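Local coordinates for cycloserine biosynthesis protein DcsG (Streptomyces lavendulae, PDB 6JIL) that closes O-ureido-D-serine into the antibiotic D-cycloserine, an ATP- and magnesium-dependent ATP-grasp ligase reaction that releases ADP, phosphate, ammonium and carbon dioxide, at residues R230-A235 with P265-M270; T187-F192 with R223-D228; A239-L244 with L248-G253. All coordinates share one frame; numbering follows the deposited sequence.

Contact 1. Residues R230-A235 with P265-M270; sequences RAVAAA and PMVLEM. With MG (magnesium ion), chain H; MG (magnesium ion), chain I; ADP (adenosine-5'-diphosphate), chain G.
Glu-269 OE2 bridges the two magnesium ions of the ATP-grasp nucleotide site, lying 2.2 Å from the chain H ion and 2.3 Å from the chain I ion. The partner oxygen, Glu-269 OE1, also reaches the chain I magnesium at 2.3 Å, so the carboxylate grips that ion with both oxygens and the other with one. ADP binds both ions as well: O2A and O1B chelate the chain H ion through the alpha and beta phosphates, while O2B binds the chain I ion. Glu-271 is the second metal-binding glutamate of this strand, and Lys-92 packs against Glu-269. With three metal bonds on two oxygens, the carboxylate has little freedom to rotate, and the two cations probably offset the repulsion between it and the phosphate oxygens. One residue earlier, Leu-268 sits at the corner where the strand turns, and its CD1 and CD2 methyls lie against the ribose and alpha phosphate of ADP.

The helix does not take part in this chemistry; 230-235 packs on the strand further from the nucleotide, mainly through apolar side chains. Val-232 straddles two residues of 265-270 with its two methyls. CG2 approaches the ring of Pro-265 at CG, 3.7 Å away, whereas CG1 meets Val-267 CG2 at 4.1 Å. Pro-104, from a loop, also touches Val-232, and Val-103 lies against Val-267. Past the corner the chain points back to the helix at Met-270, a selenomethionine, whose backbone N is hydrogen-bonded to Tyr-94 OH. Its side chain also touches Ala-236, Leu-237 and Ser-240 of helix 227-244, and its terminal methyl CE stops 4.4 Å from the backbone oxygen of Ala-233.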
loop_
_atom_site.group_PDB
_atom_site.type_symbol
_atom_site.label_atom_id
_atom_site.label_comp_id
_atom_site.label_asym_id
_atom_site.label_seq_id
_atom_site.Cartn_x
_atom_site.Cartn_y
_atom_site.Cartn_z
ATOM N N ARG A 230 4.691 14.213 8.465
ATOM C CA ARG A 230 5.843 13.999 7.599
ATOM C C ARG A 230 6.956 13.332 8.386
ATOM O O ARG A 230 7.705 12.509 7.856
ATOM C CB ARG A 230 6.315 15.328 7.010
ATOM C CG ARG A 230 5.284 15.961 6.099
ATOM C CD ARG A 230 5.823 17.173 5.366
ATOM N NE ARG A 230 5.961 18.341 6.226
ATOM C CZ ARG A 230 6.387 19.525 5.799
ATOM N NH1 ARG A 230 6.718 19.691 4.521
ATOM N NH2 ARG A 230 6.485 20.545 6.648
ATOM N N ALA A 231 7.049 13.676 9.665
ATOM C CA ALA A 231 8.060 13.085 10.530
ATOM C C ALA A 231 7.805 11.582 10.696
ATOM O O ALA A 231 8.731 10.776 10.631
ATOM C CB ALA A 231 8.050 13.776 11.883
ATOM N N VAL A 232 6.547 11.204 10.904
ATOM C CA VAL A 232 6.215 9.799 11.071
ATOM C C VAL A 232 6.407 9.055 9.751
ATOM O O VAL A 232 7.018 7.986 9.717
ATOM C CB VAL A 232 4.759 9.617 11.577
ATOM C CG1 VAL A 232 4.333 8.164 11.441
ATOM C CG2 VAL A 232 4.661 10.034 13.035
ATOM N N ALA A 233 5.897 9.624 8.665
ATOM C CA ALA A 233 6.024 9.007 7.352
ATOM C C ALA A 233 7.480 8.715 7.015
ATOM O O ALA A 233 7.804 7.635 6.530
ATOM C CB ALA A 233 5.422 9.921 6.287
ATOM N N ALA A 234 8.352 9.691 7.262
ATOM C CA ALA A 234 9.780 9.548 6.979
ATOM C C ALA A 234 10.434 8.489 7.851
ATOM O O ALA A 234 11.427 7.881 7.446
ATOM C CB ALA A 234 10.496 10.885 7.171
ATOM N N ALA A 235 9.896 8.279 9.050
ATOM C CA ALA A 235 10.443 7.261 9.951
ATOM C C ALA A 235 10.068 5.892 9.413
ATOM O O ALA A 235 10.879 4.967 9.428
ATOM C CB ALA A 235 9.889 7.432 11.355
ATOM N N PRO A 265 -0.080 11.158 14.925
ATOM C CA PRO A 265 -0.312 10.256 13.790
ATOM C C PRO A 265 0.295 8.861 13.889
ATOM O O PRO A 265 1.350 8.668 14.488
ATOM C CB PRO A 265 0.254 11.041 12.610
ATOM C CG PRO A 265 1.410 11.774 13.234
ATOM C CD PRO A 265 0.860 12.239 14.566
HETATM N N MSE A 266 -0.395 7.887 13.300
HETATM C CA MSE A 266 0.080 6.508 13.270
HETATM C C MSE A 266 -0.179 5.898 11.892
HETATM O O MSE A 266 -1.186 6.190 11.242
HETATM C CB MSE A 266 -0.571 5.664 14.380
HETATM C CG MSE A 266 -2.085 5.759 14.499
HETATM SE SE MSE A 266 -2.766 4.789 16.066
HETATM C CE MSE A 266 -2.328 6.081 17.433
ATOM N N VAL A 267 0.749 5.065 11.444
ATOM C CA VAL A 267 0.639 4.429 10.149
ATOM C C VAL A 267 -0.562 3.496 10.064
ATOM O O VAL A 267 -0.795 2.688 10.960
ATOM C CB VAL A 267 1.915 3.632 9.830
ATOM C CG1 VAL A 267 1.782 2.946 8.481
ATOM C CG2 VAL A 267 3.121 4.562 9.846
ATOM N N LEU A 268 -1.327 3.637 8.982
ATOM C CA LEU A 268 -2.500 2.812 8.709
ATOM C C LEU A 268 -1.942 1.712 7.823
ATOM O O LEU A 268 -2.060 0.530 8.118
ATOM C CB LEU A 268 -3.534 3.610 7.914
ATOM C CG LEU A 268 -4.966 3.103 7.690
ATOM C CD1 LEU A 268 -5.519 3.796 6.448
ATOM C CD2 LEU A 268 -5.020 1.611 7.519
ATOM N N GLU A 269 -1.347 2.133 6.711
ATOM C CA GLU A 269 -0.726 1.224 5.765
ATOM C C GLU A 269 0.321 2.013 4.990
ATOM O O GLU A 269 0.329 3.246 5.009
ATOM C CB GLU A 269 -1.756 0.619 4.805
ATOM C CG GLU A 269 -2.241 1.543 3.701
ATOM C CD GLU A 269 -2.657 0.771 2.463
ATOM O OE1 GLU A 269 -1.864 -0.079 2.012
ATOM O OE2 GLU A 269 -3.763 1.013 1.939
HETATM N N MSE A 270 1.203 1.293 4.312
HETATM C CA MSE A 270 2.281 1.904 3.550
HETATM C C MSE A 270 2.474 1.127 2.255
HETATM O O MSE A 270 2.479 -0.100 2.265
HETATM C CB MSE A 270 3.555 1.882 4.394
HETATM C CG MSE A 270 4.843 2.096 3.640
HETATM SE SE MSE A 270 6.385 1.961 4.824
HETATM C CE MSE A 270 7.048 3.756 4.629
HETATM MG MG MG H . -5.493 2.444 1.916
HETATM MG MG MG I . -3.203 -0.214 0.119
HETATM P PB ADP G . -6.163 -1.199 1.649
HETATM O O1B ADP G . -6.458 0.361 1.366
HETATM O O2B ADP G . -4.745 -1.545 1.201
HETATM O O3B ADP G . -7.175 -2.046 0.848
HETATM P PA ADP G . -6.463 -0.288 4.227
HETATM O O1A ADP G . -5.655 -0.514 5.423
HETATM O O2A ADP G . -5.974 1.068 3.557
HETATM O O3A ADP G . -6.284 -1.574 3.236
HETATM O "O5'" ADP G . -8.007 -0.210 4.672
HETATM C "C5'" ADP G . -8.780 0.374 3.622
HETATM C "C4'" ADP G . -9.675 1.464 4.223
HETATM O "O4'" ADP G . -10.429 0.929 5.335
HETATM C "C3'" ADP G . -8.845 2.625 4.759
HETATM O "O3'" ADP G . -8.617 3.615 3.763
HETATM C "C2'" ADP G . -9.680 3.133 5.936
HETATM O "O2'" ADP G . -10.623 4.130 5.526
HETATM C "C1'" ADP G . -10.368 1.854 6.465
HETATM N N9 ADP G . -9.616 1.263 7.609
HETATM C C8 ADP G . -8.845 0.127 7.596
HETATM N N7 ADP G . -8.381 -0.127 8.785
HETATM C C5 ADP G . -8.814 0.819 9.643
HETATM C C6 ADP G . -8.819 0.948 11.059
HETATM N N6 ADP G . -8.089 0.074 11.853
HETATM N N1 ADP G . -9.562 1.923 11.616
HETATM C C2 ADP G . -10.291 2.762 10.878
HETATM N N3 ADP G . -10.323 2.675 9.549
HETATM C C4 ADP G . -9.613 1.736 8.897
HETATM O O HOH W 1 -7.810 2.939 1.366
HETATM O O HOH W 2 -4.517 4.349 2.820
HETATM O O HOH W 3 -2.435 -2.293 -0.481
#

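Contact 2. Residues T187-F192 with R223-D228; sequences TDLTFF and RDADED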
loop_
_atom_site.group_PDB
_atom_site.type_symbol
_atom_site.label_atom_id
_atom_site.label_comp_id
_atom_site.label_asym_id
_atom_site.label_seq_id
_atom_site.Cartn_x
_atom_site.Cartn_y
_atom_site.Cartn_z
ATOM N N THR A 187 -4.601 10.701 6.028
ATOM C CA THR A 187 -3.725 11.531 5.211
ATOM C C THR A 187 -2.670 10.635 4.569
ATOM O O THR A 187 -1.964 9.898 5.261
ATOM C CB THR A 187 -3.043 12.627 6.054
ATOM O OG1 THR A 187 -4.046 13.393 6.737
ATOM C CG2 THR A 187 -2.239 13.563 5.163
ATOM N N ASP A 188 -2.585 10.695 3.242
ATOM C CA ASP A 188 -1.642 9.887 2.474
ATOM C C ASP A 188 -0.497 10.740 1.928
ATOM O O ASP A 188 -0.707 11.578 1.047
ATOM C CB ASP A 188 -2.378 9.195 1.319
ATOM C CG ASP A 188 -3.426 8.186 1.802
ATOM O OD1 ASP A 188 -3.730 8.160 3.016
ATOM O OD2 ASP A 188 -3.949 7.422 0.961
ATOM N N LEU A 189 0.713 10.519 2.447
ATOM C CA LEU A 189 1.887 11.279 2.026
ATOM C C LEU A 189 2.732 10.538 0.993
ATOM O O LEU A 189 3.009 9.348 1.132
ATOM C CB LEU A 189 2.768 11.624 3.233
ATOM C CG LEU A 189 2.239 12.535 4.348
ATOM C CD1 LEU A 189 1.150 11.826 5.140
ATOM C CD2 LEU A 189 3.397 12.919 5.272
ATOM N N THR A 190 3.153 11.256 -0.040
ATOM C CA THR A 190 3.968 10.672 -1.091
ATOM C C THR A 190 5.403 11.174 -0.993
ATOM O O THR A 190 5.643 12.371 -0.842
ATOM C CB THR A 190 3.398 11.019 -2.459
ATOM O OG1 THR A 190 2.135 10.364 -2.612
ATOM C CG2 THR A 190 4.332 10.578 -3.559
ATOM N N PHE A 191 6.351 10.245 -1.070
ATOM C CA PHE A 191 7.768 10.572 -0.987
ATOM C C PHE A 191 8.536 10.089 -2.204
ATOM O O PHE A 191 8.195 9.067 -2.804
ATOM C CB PHE A 191 8.403 9.930 0.245
ATOM C CG PHE A 191 8.081 10.618 1.535
ATOM C CD1 PHE A 191 6.791 10.617 2.041
ATOM C CD2 PHE A 191 9.095 11.224 2.278
ATOM C CE1 PHE A 191 6.512 11.204 3.275
ATOM C CE2 PHE A 191 8.826 11.813 3.513
ATOM C CZ PHE A 191 7.534 11.801 4.013
ATOM N N PHE A 192 9.584 10.829 -2.552
ATOM C CA PHE A 192 10.443 10.473 -3.672
ATOM C C PHE A 192 11.887 10.549 -3.205
ATOM O O PHE A 192 12.372 11.613 -2.827
ATOM C CB PHE A 192 10.182 11.406 -4.847
ATOM C CG PHE A 192 8.822 11.217 -5.463
ATOM C CD1 PHE A 192 7.910 12.264 -5.516
ATOM C CD2 PHE A 192 8.449 9.981 -5.977
ATOM C CE1 PHE A 192 6.651 12.085 -6.072
ATOM C CE2 PHE A 192 7.189 9.793 -6.535
ATOM C CZ PHE A 192 6.288 10.850 -6.583
ATOM N N ARG A 223 -3.795 17.902 0.150
ATOM C CA ARG A 223 -3.626 18.224 1.558
ATOM C C ARG A 223 -2.164 18.541 1.834
ATOM O O ARG A 223 -1.265 18.036 1.167
ATOM C CB ARG A 223 -4.044 17.032 2.415
ATOM C CG ARG A 223 -4.282 17.349 3.878
ATOM C CD ARG A 223 -5.698 17.872 4.085
ATOM N NE ARG A 223 -6.304 17.307 5.288
ATOM C CZ ARG A 223 -7.602 17.375 5.575
ATOM N NH1 ARG A 223 -8.438 17.987 4.741
ATOM N NH2 ARG A 223 -8.068 16.824 6.689
ATOM N N ASP A 224 -1.921 19.384 2.819
ATOM C CA ASP A 224 -0.553 19.714 3.174
ATOM C C ASP A 224 -0.283 19.040 4.510
ATOM O O ASP A 224 -0.818 19.455 5.539
ATOM C CB ASP A 224 -0.395 21.222 3.292
ATOM C CG ASP A 224 0.845 21.718 2.603
ATOM O OD1 ASP A 224 1.940 21.580 3.190
ATOM O OD2 ASP A 224 0.723 22.225 1.462
ATOM N N ALA A 225 0.524 17.986 4.490
ATOM C CA ALA A 225 0.834 17.241 5.708
ATOM C C ALA A 225 1.644 18.101 6.664
ATOM O O ALA A 225 2.547 18.822 6.236
ATOM C CB ALA A 225 1.605 15.971 5.364
ATOM N N ASP A 226 1.325 18.034 7.954
ATOM C CA ASP A 226 2.065 18.823 8.929
ATOM C C ASP A 226 3.374 18.139 9.284
ATOM O O ASP A 226 3.638 17.016 8.840
ATOM C CB ASP A 226 1.233 19.086 10.195
ATOM C CG ASP A 226 0.648 17.827 10.796
ATOM O OD1 ASP A 226 -0.373 17.336 10.270
ATOM O OD2 ASP A 226 1.200 17.324 11.795
ATOM N N GLU A 227 4.199 18.829 10.066
ATOM C CA GLU A 227 5.503 18.313 10.479
ATOM C C GLU A 227 5.455 16.917 11.081
ATOM O O GLU A 227 6.215 16.038 10.680
ATOM C CB GLU A 227 6.152 19.275 11.476
ATOM C CG GLU A 227 6.673 20.544 10.837
ATOM C CD GLU A 227 7.200 21.539 11.851
ATOM O OE1 GLU A 227 7.847 22.524 11.427
ATOM O OE2 GLU A 227 6.962 21.344 13.065
ATOM N N ASP A 228 4.561 16.722 12.041
ATOM C CA ASP A 228 4.419 15.437 12.709
ATOM C C ASP A 228 4.128 14.305 11.745
ATOM O O ASP A 228 4.730 13.235 11.833
ATOM C CB ASP A 228 3.306 15.510 13.746
ATOM C CG ASP A 228 3.700 16.323 14.960
ATOM O OD1 ASP A 228 2.789 16.729 15.719
ATOM O OD2 ASP A 228 4.920 16.545 15.157
#
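Strand residues 187-192 form the middle of the five-stranded antiparallel ATP-grasp sheet, and the segment 223-228 passes across one face of it. The second segment leaves the edge strand 220-223, runs as a loop over the sheet and enters helix 227-244, with Asp-226 at the N-cap. The two backbones stay apart, the CA atoms of Leu-189 and Ala-225 being 7.1 Å from each other, and that gap is bridged by side chains.

The bridge is formed by Leu-189 and Ala-225. The alanine methyl points toward the strand and meets the branched end of the leucine, with Ala-225 CB 3.5 Å from Leu-189 CD2. Leu-189 CG is almost as near to that CB, at 3.6 Å, while CD1 stands back at 4.2 Å; the methyl therefore rests against the CG-CD2 bond. The leucine reaches it because CG is anti to the carbonyl carbon (chi1 -64°), which swings a side chain that starts off obliquely over to the loop. Arg-230 and Ala-199 also pack on Leu-189. Near the start of the strand, Thr-187 CG2 lies 4.5 Å from Arg-223 CG, a looser meeting of a methyl with the aliphatic part of the arginine, Arg-223 being exposed to solvent.

Several nearby polar groups have partners outside the two segments. Gln-229 OE1 turns back to accept from Asp-226 N at the helix start, Ala-225 N makes a weak hydrogen bond with Tyr-196 OH, and Asp-188 points to the other face of the sheet, where Arg-254, an inferred active-site residue, makes a long, weak ion pair with it. Between the two segments the contact is van der Waals only, which implies that it depends on the fit of Ala-225 CB to the leucine branch.

Contact 3. Residues A239-L244 with L248-G253; sequences ASVAHL and LPLVCG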
loop_
_atom_site.group_PDB
_atom_site.type_symbol
_atom_site.label_atom_id
_atom_site.label_comp_id
_atom_site.label_asym_id
_atom_site.label_seq_id
_atom_site.Cartn_x
_atom_site.Cartn_y
_atom_site.Cartn_z
ATOM N N ALA A 239 12.684 3.102 8.350
ATOM C CA ALA A 239 12.604 1.790 8.980
ATOM C C ALA A 239 12.590 0.709 7.907
ATOM O O ALA A 239 13.158 -0.373 8.091
ATOM C CB ALA A 239 11.348 1.692 9.836
ATOM N N SER A 240 11.937 1.009 6.787
ATOM C CA SER A 240 11.857 0.067 5.672
ATOM C C SER A 240 13.228 -0.093 5.025
ATOM O O SER A 240 13.650 -1.202 4.710
ATOM C CB SER A 240 10.859 0.564 4.623
ATOM O OG SER A 240 9.577 0.731 5.193
ATOM N N VAL A 241 13.913 1.026 4.823
ATOM C CA VAL A 241 15.235 1.000 4.223
ATOM C C VAL A 241 16.187 0.177 5.087
ATOM O O VAL A 241 16.931 -0.657 4.578
ATOM C CB VAL A 241 15.796 2.429 4.070
ATOM C CG1 VAL A 241 17.260 2.375 3.659
ATOM C CG2 VAL A 241 14.982 3.195 3.037
ATOM N N ALA A 242 16.147 0.415 6.396
ATOM C CA ALA A 242 17.006 -0.287 7.349
ATOM C C ALA A 242 16.683 -1.778 7.449
ATOM O O ALA A 242 17.574 -2.629 7.409
ATOM C CB ALA A 242 16.882 0.361 8.726
ATOM N N HIS A 243 15.398 -2.082 7.577
ATOM C CA HIS A 243 14.934 -3.453 7.700
ATOM C C HIS A 243 15.346 -4.351 6.541
ATOM O O HIS A 243 15.750 -5.492 6.752
ATOM C CB HIS A 243 13.415 -3.476 7.817
ATOM C CG HIS A 243 12.848 -4.850 7.948
ATOM N ND1 HIS A 243 12.930 -5.578 9.117
ATOM C CD2 HIS A 243 12.230 -5.648 7.047
ATOM C CE1 HIS A 243 12.385 -6.766 8.928
ATOM N NE2 HIS A 243 11.954 -6.835 7.682
ATOM N N LEU A 244 15.235 -3.834 5.320
ATOM C CA LEU A 244 15.562 -4.596 4.120
ATOM C C LEU A 244 17.005 -4.440 3.668
ATOM O O LEU A 244 17.432 -5.094 2.712
ATOM C CB LEU A 244 14.623 -4.190 2.981
ATOM C CG LEU A 244 13.143 -4.518 3.196
ATOM C CD1 LEU A 244 12.291 -3.806 2.166
ATOM C CD2 LEU A 244 12.947 -6.017 3.117
ATOM N N LEU A 248 19.783 2.254 -1.341
ATOM C CA LEU A 248 19.235 3.526 -1.782
ATOM C C LEU A 248 17.874 3.782 -1.155
ATOM O O LEU A 248 17.227 2.864 -0.656
ATOM C CB LEU A 248 19.087 3.510 -3.304
ATOM C CG LEU A 248 20.355 3.412 -4.154
ATOM C CD1 LEU A 248 19.990 3.129 -5.603
ATOM C CD2 LEU A 248 21.146 4.716 -4.041
ATOM N N PRO A 249 17.420 5.041 -1.168
ATOM C CA PRO A 249 16.111 5.347 -0.590
ATOM C C PRO A 249 15.066 4.710 -1.505
ATOM O O PRO A 249 15.394 4.196 -2.575
ATOM C CB PRO A 249 16.041 6.873 -0.660
ATOM C CG PRO A 249 17.487 7.301 -0.769
ATOM C CD PRO A 249 18.076 6.263 -1.661
ATOM N N LEU A 250 13.810 4.725 -1.095
ATOM C CA LEU A 250 12.788 4.169 -1.954
ATOM C C LEU A 250 12.526 5.217 -3.040
ATOM O O LEU A 250 12.344 6.396 -2.740
ATOM C CB LEU A 250 11.530 3.878 -1.136
ATOM C CG LEU A 250 11.754 2.717 -0.165
ATOM C CD1 LEU A 250 10.940 2.922 1.094
ATOM C CD2 LEU A 250 11.402 1.405 -0.858
ATOM N N VAL A 251 12.548 4.796 -4.301
ATOM C CA VAL A 251 12.309 5.729 -5.398
ATOM C C VAL A 251 11.029 6.491 -5.099
ATOM O O VAL A 251 10.952 7.705 -5.283
ATOM C CB VAL A 251 12.151 4.999 -6.761
ATOM C CG1 VAL A 251 13.447 4.333 -7.144
ATOM C CG2 VAL A 251 11.039 3.960 -6.676
ATOM N N CYS A 252 10.023 5.764 -4.628
ATOM C CA CYS A 252 8.749 6.373 -4.295
ATOM C C CYS A 252 8.055 5.518 -3.258
ATOM O O CYS A 252 8.371 4.336 -3.099
ATOM C CB CYS A 252 7.857 6.485 -5.536
ATOM S SG CYS A 252 7.180 4.913 -6.095
ATOM N N GLY A 253 7.110 6.123 -2.551
ATOM C CA GLY A 253 6.373 5.398 -1.541
ATOM C C GLY A 253 5.267 6.278 -1.019
ATOM O O GLY A 253 5.314 7.492 -1.165
#
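Val-241 and Ser-240, near the C-terminal end of helix 227-244, pack over the loop that connects this helix to strand 252-259 in the ATP-grasp domain. The better-packed half centres on Leu-250, buried and pointing at the helix. Its CD1 methyl lies 4.2 Å from Ser-240 CB and 4.5 Å from Val-241 CG2, so it touches two successive helix residues. Leu-85, from helix 83-89, closes on the same leucine. Even here the spacing is moderate, and the contact rests on small apolar groups.

Toward solvent the fit loosens. Leu-248 is exposed and directs its side chain off the helix, as does Pro-249, leaving main chain to face Val-241. The same CG2 methyl, held anti to the carbonyl carbon while CG1 is anti to N (chi1 171°), touches Leu-248 O at 4.3 Å and Pro-249 CA at 4.4 Å. Arg-296 ties down this outer part of the loop by donating from NH2 to Pro-249 O. Ser-240, in contrast, meets the loop with carbon alone: its hydroxyl OG turns back along the helix to hydrogen-bond Ala-236 O.

Overall arrangement
Helix 227-244 joins all three contacts, and the five-stranded sheet is what it lies on. Contact 2 holds the chain just before the helix on the central strand, contact 1 its first turns on the edge strand, and contact 3 its end on the loop entering the strand between those two. Contacts 1 and 2 are buried and lie about 9 Å apart between centres; they meet where Ala-233 packs on Phe-191 and Leu-189. Contact 3 is partly open to solvent. Packing of apolar groups dominates between the segments of all three, but contact 1 alone contains metal and nucleotide ligands. Contacts 2 and 3 join through a probable backbone hydrogen bond, Phe-191 N to Gly-253 O at 2.9 Å.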